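Side-chain contacts in uncharacterized novel protein (Burkholderia pseudomallei K96243, PDB 3FJV), which is of unknown function but belongs to the DUF3501 family and forms a two-subunit assembly of helices packed beside an antiparallel sheet: residues A[7-12]-A[57-62]; A[23-28]-A[50-55]; A[77-82]-A[144-149]. One frame throughout, in Å; residues are numbered along the deposited sequence.

Contact 1: A[7-12]-A[57-62]; sequences DSLLTL and EMLHIE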
# COMPACT_ATOMS: atom_id res chain seq x y z
N ASP A 7 -28.58 -3.76 3.80
CA ASP A 7 -29.40 -4.36 4.88
C ASP A 7 -28.72 -5.49 5.65
O ASP A 7 -29.22 -5.92 6.69
CB ASP A 7 -30.69 -4.89 4.29
CG ASP A 7 -31.49 -3.81 3.64
OD1 ASP A 7 -31.40 -2.63 4.09
OD2 ASP A 7 -32.20 -4.16 2.67
N SER A 8 -27.61 -5.96 5.14
CA SER A 8 -26.83 -6.96 5.86
C SER A 8 -25.94 -6.35 6.95
O SER A 8 -25.36 -7.08 7.75
CB SER A 8 -25.92 -7.72 4.88
OG SER A 8 -26.64 -8.07 3.72
N LEU A 9 -25.82 -5.02 6.96
CA LEU A 9 -24.91 -4.31 7.83
C LEU A 9 -25.62 -3.65 9.00
O LEU A 9 -26.75 -3.21 8.90
CB LEU A 9 -24.21 -3.22 7.03
CG LEU A 9 -23.46 -3.63 5.78
CD1 LEU A 9 -22.83 -2.39 5.11
CD2 LEU A 9 -22.39 -4.67 6.14
N LEU A 10 -24.94 -3.59 10.12
CA LEU A 10 -25.38 -2.80 11.24
C LEU A 10 -25.16 -1.32 10.96
O LEU A 10 -24.30 -0.91 10.16
CB LEU A 10 -24.61 -3.23 12.50
CG LEU A 10 -24.79 -4.69 12.93
CD1 LEU A 10 -24.01 -4.95 14.18
CD2 LEU A 10 -26.27 -5.06 13.11
N THR A 11 -25.95 -0.49 11.62
CA THR A 11 -25.70 0.93 11.60
C THR A 11 -24.44 1.20 12.41
O THR A 11 -23.99 0.34 13.18
CB THR A 11 -26.84 1.66 12.28
OG1 THR A 11 -26.98 1.13 13.61
CG2 THR A 11 -28.16 1.50 11.50
N LEU A 12 -23.92 2.42 12.31
CA LEU A 12 -22.73 2.81 13.09
C LEU A 12 -23.02 2.63 14.58
O LEU A 12 -22.19 2.17 15.34
CB LEU A 12 -22.36 4.29 12.81
CG LEU A 12 -21.82 4.65 11.42
CD1 LEU A 12 -21.46 6.15 11.29
CD2 LEU A 12 -20.59 3.78 11.04
N GLU A 57 -15.80 -2.26 10.17
CA GLU A 57 -14.62 -1.57 10.65
C GLU A 57 -14.32 -0.30 9.83
O GLU A 57 -14.12 0.79 10.39
CB GLU A 57 -13.42 -2.54 10.69
CG GLU A 57 -13.34 -3.45 11.94
CD GLU A 57 -13.20 -2.66 13.21
OE1 GLU A 57 -12.19 -1.94 13.35
OE2 GLU A 57 -14.12 -2.70 14.05
N MSE A 58 -14.40 -0.42 8.52
CA MSE A 58 -14.20 0.74 7.68
C MSE A 58 -15.23 1.84 7.95
O MSE A 58 -14.87 3.00 8.12
CB MSE A 58 -14.27 0.37 6.20
CG MSE A 58 -14.00 1.58 5.20
SE MSE A 58 -12.20 2.14 5.04
CE MSE A 58 -11.65 1.08 3.48
N LEU A 59 -16.50 1.45 7.94
CA LEU A 59 -17.59 2.38 8.23
C LEU A 59 -17.41 3.04 9.59
O LEU A 59 -17.58 4.26 9.71
CB LEU A 59 -18.95 1.69 8.11
CG LEU A 59 -19.29 1.05 6.76
CD1 LEU A 59 -20.62 0.26 6.82
CD2 LEU A 59 -19.30 2.08 5.62
N HIS A 60 -17.02 2.26 10.60
CA HIS A 60 -16.85 2.77 11.96
C HIS A 60 -15.74 3.85 12.07
O HIS A 60 -15.95 4.98 12.59
CB HIS A 60 -16.55 1.64 12.94
CG HIS A 60 -16.28 2.11 14.35
ND1 HIS A 60 -17.29 2.36 15.25
CD2 HIS A 60 -15.13 2.41 15.00
CE1 HIS A 60 -16.77 2.79 16.39
NE2 HIS A 60 -15.46 2.82 16.27
N ILE A 61 -14.58 3.52 11.51
CA ILE A 61 -13.41 4.36 11.60
C ILE A 61 -13.59 5.64 10.77
O ILE A 61 -13.20 6.71 11.23
CB ILE A 61 -12.12 3.60 11.15
CG1 ILE A 61 -11.75 2.56 12.22
CG2 ILE A 61 -10.97 4.57 10.98
CD1 ILE A 61 -10.71 1.43 11.75
N GLU A 62 -14.15 5.51 9.57
CA GLU A 62 -14.40 6.61 8.65
C GLU A 62 -15.71 7.33 8.98
O GLU A 62 -15.95 8.36 8.42
CB GLU A 62 -14.38 6.14 7.19
CG GLU A 62 -13.06 5.50 6.75
CD GLU A 62 -11.91 6.46 6.85
OE1 GLU A 62 -11.99 7.54 6.23
OE2 GLU A 62 -10.92 6.17 7.55
O HOH W 1 -19.68 1.76 14.30
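Leu-9, Leu-12 and Leu-59 all set CG beside the backbone N and anti to the carbonyl carbon. In Leu-12 (chi1 -69°) the second torsion, chi2 -179°, runs CD1 on anti to CA and leaves CD2, the other methyl, facing the backbone of helix 48-62. There CD2 lies 3.3 Å from Leu-59 O and 4.0 Å from Leu-59 CB, a van der Waals contact with the carbonyl and the root of the side chain. Leu-59 itself points at the 7-12 segment, and its CD1 meets Leu-9 CD1 at 3.9 Å; these two side chains cross at about a right angle and touch through one methyl each. Leu-9 thus takes the CD1 end of Leu-59, and Leu-12 the CB and carbonyl end.

The segment is the lead-in to helix 12-30: Thr-11 is its N-cap, with OG1 bonded to Ala-14 N, and Leu-12 opens the first turn. Ile-70 of helix 67-77 also packs on Leu-9, which places this junction among three helices. No direct hydrogen bond joins the two segments; a water does it instead. It donates to Leu-12 O at 2.7 Å and sits 2.6 Å from His-60 ND1, in the plane of the imidazole at its edge. CG of His-60 is anti to the backbone N (chi1 177°), and the ring also packs on Ala-16 and Arg-19 of helix 12-30.

Contact 2: A[23-28]-A[50-55]; sequences HARVIA and TIRYQI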
# COMPACT_ATOMS: atom_id res chain seq x y z
N HIS A 23 -14.56 -7.90 17.53
CA HIS A 23 -13.09 -8.09 17.32
C HIS A 23 -12.74 -9.51 17.79
O HIS A 23 -12.09 -10.24 17.07
CB HIS A 23 -12.15 -7.11 18.12
CG HIS A 23 -12.24 -5.63 17.78
ND1 HIS A 23 -12.18 -5.13 16.49
CD2 HIS A 23 -12.25 -4.54 18.59
CE1 HIS A 23 -12.21 -3.80 16.52
NE2 HIS A 23 -12.22 -3.41 17.79
N ALA A 24 -13.16 -9.88 19.01
CA ALA A 24 -12.91 -11.24 19.57
C ALA A 24 -13.58 -12.39 18.77
O ALA A 24 -12.94 -13.42 18.49
CB ALA A 24 -13.27 -11.32 21.08
N ARG A 25 -14.82 -12.21 18.38
CA ARG A 25 -15.53 -13.23 17.62
C ARG A 25 -14.82 -13.50 16.30
O ARG A 25 -14.65 -14.66 15.87
CB ARG A 25 -16.97 -12.81 17.34
CG ARG A 25 -17.82 -13.92 16.79
CD ARG A 25 -19.26 -13.51 16.65
NE ARG A 25 -19.46 -12.45 15.66
CZ ARG A 25 -19.63 -12.66 14.35
NH1 ARG A 25 -19.61 -13.89 13.86
NH2 ARG A 25 -19.83 -11.63 13.54
N VAL A 26 -14.38 -12.45 15.65
CA VAL A 26 -13.79 -12.58 14.33
C VAL A 26 -12.36 -13.14 14.41
O VAL A 26 -11.96 -13.97 13.61
CB VAL A 26 -13.87 -11.21 13.57
CG1 VAL A 26 -13.01 -11.19 12.31
CG2 VAL A 26 -15.34 -10.84 13.29
N ILE A 27 -11.56 -12.69 15.39
CA ILE A 27 -10.29 -13.34 15.68
C ILE A 27 -10.42 -14.86 15.83
O ILE A 27 -9.65 -15.60 15.24
CB ILE A 27 -9.62 -12.73 16.98
CG1 ILE A 27 -8.98 -11.36 16.61
CG2 ILE A 27 -8.53 -13.70 17.59
CD1 ILE A 27 -8.46 -10.52 17.85
N ALA A 28 -11.40 -15.32 16.61
CA ALA A 28 -11.63 -16.72 16.81
C ALA A 28 -11.98 -17.39 15.47
O ALA A 28 -11.46 -18.47 15.16
CB ALA A 28 -12.77 -16.95 17.82
N THR A 50 -15.54 -12.58 7.81
CA THR A 50 -14.36 -11.76 7.67
C THR A 50 -14.67 -10.49 6.88
O THR A 50 -14.13 -9.43 7.21
CB THR A 50 -13.15 -12.49 7.03
OG1 THR A 50 -13.43 -12.86 5.67
CG2 THR A 50 -12.75 -13.75 7.83
N ILE A 51 -15.53 -10.60 5.88
CA ILE A 51 -15.83 -9.46 4.99
C ILE A 51 -16.76 -8.45 5.70
O ILE A 51 -16.47 -7.26 5.72
CB ILE A 51 -16.40 -9.92 3.60
CG1 ILE A 51 -15.35 -10.79 2.87
CG2 ILE A 51 -16.70 -8.64 2.72
CD1 ILE A 51 -15.88 -11.57 1.64
N ARG A 52 -17.85 -8.93 6.30
CA ARG A 52 -18.78 -8.10 7.07
C ARG A 52 -18.07 -7.28 8.16
O ARG A 52 -18.34 -6.07 8.31
CB ARG A 52 -19.88 -8.98 7.64
CG ARG A 52 -21.06 -8.33 8.25
CD ARG A 52 -22.26 -9.27 8.26
NE ARG A 52 -23.37 -8.65 8.96
CZ ARG A 52 -23.55 -8.66 10.28
NH1 ARG A 52 -22.75 -9.36 11.07
NH2 ARG A 52 -24.55 -7.97 10.82
N TYR A 53 -17.15 -7.91 8.85
CA TYR A 53 -16.32 -7.25 9.84
C TYR A 53 -15.47 -6.14 9.23
O TYR A 53 -15.43 -5.03 9.74
CB TYR A 53 -15.40 -8.27 10.50
CG TYR A 53 -14.40 -7.68 11.46
CD1 TYR A 53 -14.82 -7.20 12.70
CD2 TYR A 53 -13.06 -7.61 11.17
CE1 TYR A 53 -13.93 -6.64 13.61
CE2 TYR A 53 -12.12 -7.10 12.11
CZ TYR A 53 -12.57 -6.62 13.31
OH TYR A 53 -11.72 -6.12 14.27
N GLN A 54 -14.79 -6.43 8.12
CA GLN A 54 -13.98 -5.40 7.54
C GLN A 54 -14.83 -4.20 7.15
O GLN A 54 -14.38 -3.06 7.29
CB GLN A 54 -13.20 -5.93 6.33
CG GLN A 54 -11.98 -6.73 6.75
CD GLN A 54 -11.36 -7.49 5.60
OE1 GLN A 54 -11.57 -8.73 5.45
NE2 GLN A 54 -10.63 -6.78 4.79
N ILE A 55 -16.00 -4.45 6.57
CA ILE A 55 -16.90 -3.35 6.17
C ILE A 55 -17.35 -2.58 7.39
O ILE A 55 -17.27 -1.35 7.44
CB ILE A 55 -18.11 -3.82 5.32
CG1 ILE A 55 -17.67 -4.43 3.99
CG2 ILE A 55 -19.07 -2.64 5.08
CD1 ILE A 55 -18.73 -5.32 3.38
O HOH W 2 -10.45 -8.78 15.16
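The phenol ring of Tyr-53 reaches across to helix 12-30 and meets two side chains in quite different ways. Val-26 lies over one face: CG1 is 4.1 Å from the ring centroid, a CH-pi contact shifted toward the rim, while CG2 touches CD1 of Tyr-53 at 3.7 Å. His-23 comes to the hydroxyl end instead, its imidazole turned 82° from the phenol plane and the two rings meeting rim to rim. ND1 of His-23 and OH of Tyr-53 are hydrogen-bonded at 2.5 Å, 160° at the hydrogen, with either atom a possible donor; each lies near the plane of the other's ring.

Segments 23-28 and 50-55, on helices 12-30 and 48-62, run roughly antiparallel (147° between directions), their axes 10.6 Å apart at closest approach; strands 34-37 and 41-45 lie between these helices in the chain. The tyrosine, CG anti to its own N, spans much of that separation. A water adds a second link, donating to His-23 O and lying 3.1 Å from Tyr-53 OH. Farther along, like charges lie close, Arg-25 NH2 being 4.4 Å from Arg-52 NH1; Arg-25 NH2 is salt-bridged to Glu-22 OE2, and Arg-52 NE is hydrogen-bonded to Ser-8 O.

Contact 3: A[77-82]-A[144-149]; sequences YLPLVP and VHFLRF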
# COMPACT_ATOMS: atom_id res chain seq x y z
N TYR A 77 -15.19 -3.94 -1.31
CA TYR A 77 -14.88 -5.25 -0.73
C TYR A 77 -15.46 -6.47 -1.47
O TYR A 77 -15.11 -7.60 -1.13
CB TYR A 77 -15.26 -5.29 0.77
CG TYR A 77 -14.29 -4.50 1.67
CD1 TYR A 77 -13.15 -5.10 2.17
CD2 TYR A 77 -14.53 -3.17 2.00
CE1 TYR A 77 -12.28 -4.40 3.00
CE2 TYR A 77 -13.70 -2.48 2.81
CZ TYR A 77 -12.56 -3.11 3.34
OH TYR A 77 -11.67 -2.43 4.13
N LEU A 78 -16.28 -6.24 -2.49
CA LEU A 78 -16.85 -7.31 -3.32
C LEU A 78 -15.83 -8.30 -3.90
O LEU A 78 -16.13 -9.47 -4.00
CB LEU A 78 -17.59 -6.72 -4.53
CG LEU A 78 -18.41 -7.73 -5.37
CD1 LEU A 78 -19.56 -8.30 -4.54
CD2 LEU A 78 -18.99 -7.02 -6.62
N PRO A 79 -14.64 -7.83 -4.30
CA PRO A 79 -13.62 -8.77 -4.73
C PRO A 79 -13.35 -9.92 -3.75
O PRO A 79 -12.91 -10.98 -4.18
CB PRO A 79 -12.35 -7.90 -4.89
CG PRO A 79 -12.87 -6.51 -5.09
CD PRO A 79 -14.17 -6.43 -4.37
N LEU A 80 -13.57 -9.72 -2.45
CA LEU A 80 -13.29 -10.78 -1.50
C LEU A 80 -14.40 -11.86 -1.37
O LEU A 80 -14.18 -12.89 -0.66
CB LEU A 80 -12.93 -10.20 -0.13
CG LEU A 80 -11.86 -9.13 -0.07
CD1 LEU A 80 -11.55 -8.68 1.36
CD2 LEU A 80 -10.62 -9.65 -0.78
N VAL A 81 -15.56 -11.63 -1.99
CA VAL A 81 -16.69 -12.52 -1.84
C VAL A 81 -16.56 -13.80 -2.70
O VAL A 81 -16.50 -13.72 -3.93
CB VAL A 81 -18.00 -11.78 -2.15
CG1 VAL A 81 -19.19 -12.72 -2.00
CG2 VAL A 81 -18.12 -10.54 -1.22
N PRO A 82 -16.48 -14.98 -2.07
CA PRO A 82 -16.45 -16.21 -2.89
C PRO A 82 -17.76 -16.45 -3.65
O PRO A 82 -18.81 -16.02 -3.23
CB PRO A 82 -16.12 -17.32 -1.88
CG PRO A 82 -16.27 -16.77 -0.60
CD PRO A 82 -16.46 -15.29 -0.64
N VAL A 144 -0.32 -5.54 0.26
CA VAL A 144 -1.65 -6.22 0.34
C VAL A 144 -2.21 -6.50 -1.06
O VAL A 144 -2.31 -5.60 -1.87
CB VAL A 144 -2.66 -5.44 1.18
CG1 VAL A 144 -4.00 -6.21 1.30
CG2 VAL A 144 -2.11 -5.17 2.59
N HIS A 145 -2.62 -7.75 -1.31
CA HIS A 145 -3.19 -8.13 -2.60
C HIS A 145 -4.47 -8.92 -2.37
O HIS A 145 -4.62 -9.56 -1.34
CB HIS A 145 -2.18 -9.00 -3.35
CG HIS A 145 -0.93 -8.27 -3.71
ND1 HIS A 145 -0.79 -7.57 -4.89
CD2 HIS A 145 0.25 -8.13 -3.04
CE1 HIS A 145 0.42 -7.02 -4.93
NE2 HIS A 145 1.08 -7.36 -3.84
N PHE A 146 -5.40 -8.83 -3.31
CA PHE A 146 -6.65 -9.60 -3.27
C PHE A 146 -6.53 -10.73 -4.29
O PHE A 146 -6.28 -10.48 -5.49
CB PHE A 146 -7.81 -8.67 -3.63
CG PHE A 146 -8.16 -7.64 -2.56
CD1 PHE A 146 -7.63 -7.67 -1.27
CD2 PHE A 146 -9.12 -6.64 -2.86
CE1 PHE A 146 -7.99 -6.73 -0.32
CE2 PHE A 146 -9.47 -5.69 -1.90
CZ PHE A 146 -8.89 -5.76 -0.61
N LEU A 147 -6.59 -11.98 -3.82
CA LEU A 147 -6.39 -13.12 -4.70
C LEU A 147 -7.70 -13.92 -4.92
O LEU A 147 -8.58 -14.01 -4.01
CB LEU A 147 -5.33 -14.05 -4.13
CG LEU A 147 -3.97 -13.49 -3.71
CD1 LEU A 147 -3.04 -14.65 -3.23
CD2 LEU A 147 -3.35 -12.64 -4.75
N ARG A 148 -7.80 -14.55 -6.10
CA ARG A 148 -8.90 -15.44 -6.46
C ARG A 148 -8.29 -16.77 -6.91
O ARG A 148 -7.41 -16.78 -7.73
CB ARG A 148 -9.69 -14.81 -7.61
CG ARG A 148 -10.67 -15.69 -8.34
CD ARG A 148 -11.60 -14.87 -9.25
NE ARG A 148 -11.04 -14.44 -10.54
CZ ARG A 148 -10.98 -15.20 -11.63
NH1 ARG A 148 -11.38 -16.47 -11.58
NH2 ARG A 148 -10.46 -14.71 -12.75
N PHE A 149 -8.75 -17.89 -6.37
CA PHE A 149 -8.31 -19.20 -6.83
C PHE A 149 -9.53 -19.92 -7.42
O PHE A 149 -10.47 -20.22 -6.69
CB PHE A 149 -7.80 -20.02 -5.63
CG PHE A 149 -6.55 -19.47 -4.99
CD1 PHE A 149 -5.29 -19.84 -5.45
CD2 PHE A 149 -6.64 -18.67 -3.83
CE1 PHE A 149 -4.14 -19.34 -4.83
CE2 PHE A 149 -5.51 -18.22 -3.21
CZ PHE A 149 -4.25 -18.55 -3.71
O HOH W 3 -9.98 -11.37 -4.21
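One face of the Phe-146 ring carries the CD2 methyl of Leu-80, which stands 3.7 Å from the ring centroid and 16° off the normal, a well-directed CH-pi contact. The methyl is displaced a little toward the rim, and its distance to CD1 of Phe-146 is 3.6 Å. Pro-79 approaches obliquely, its CB 4.0 Å from CD2 of Phe-146, so two consecutive residues of the 77-82 segment take hold of the same ring. A further partner comes from the second subunit, where Arg-102 makes a cation-pi contact with Phe-146.

Leu-80 and Phe-146 approach each other at about a right angle. Phe-146 leaves the strand toward the 77-82 segment, its first torsion placing CG beside the backbone N, and chi2 -11° turns a face to Leu-80. Leu-80 leaves its backbone to one side of the strand; with chi2 -177° CD1 runs on anti to CA, and CD2, the other methyl, lies over the ring. On its own side Leu-80 also packs on Ile-51 of helix 48-62 and Thr-90 of strand 86-93.

No direct hydrogen bond joins the segments; a water donates to Pro-79 O at 3.0 Å and weakly to Leu-147 O. Pro-79 O is also bonded by Lys-88 NZ. Strand 144-150 lies inside the antiparallel sheet, hydrogen-bonded to strands 86-93 and 125-129. Buried near the centre of the chain, this contact is a helix-to-sheet connection: the short 3-10 turn following helix 67-77 packs against a sheet residue before the chain enters strand 86-93.

Overall arrangement
Contacts 1 and 2 share helix 48-62 and lie about 12 Å apart between centres; within the sequence, 23-28 and 50-55 both fall between the two segments of contact 1. Together they lay helix 12-30 and its lead-in against that helix, and Leu-9 packing on Ile-55 joins them directly. Contact 3 comes later in the chain, its centre about 16 Å from contact 2 and 20 Å from contact 1, and ties the exit of helix 67-77 to the sheet. Tyr-77, packing on Ile-55 and Met-58, carries the helices over to that side. All three contacts reach the second subunit, contact 2 through one residue alone, so the helical layer and the sheet both border the dimer interface.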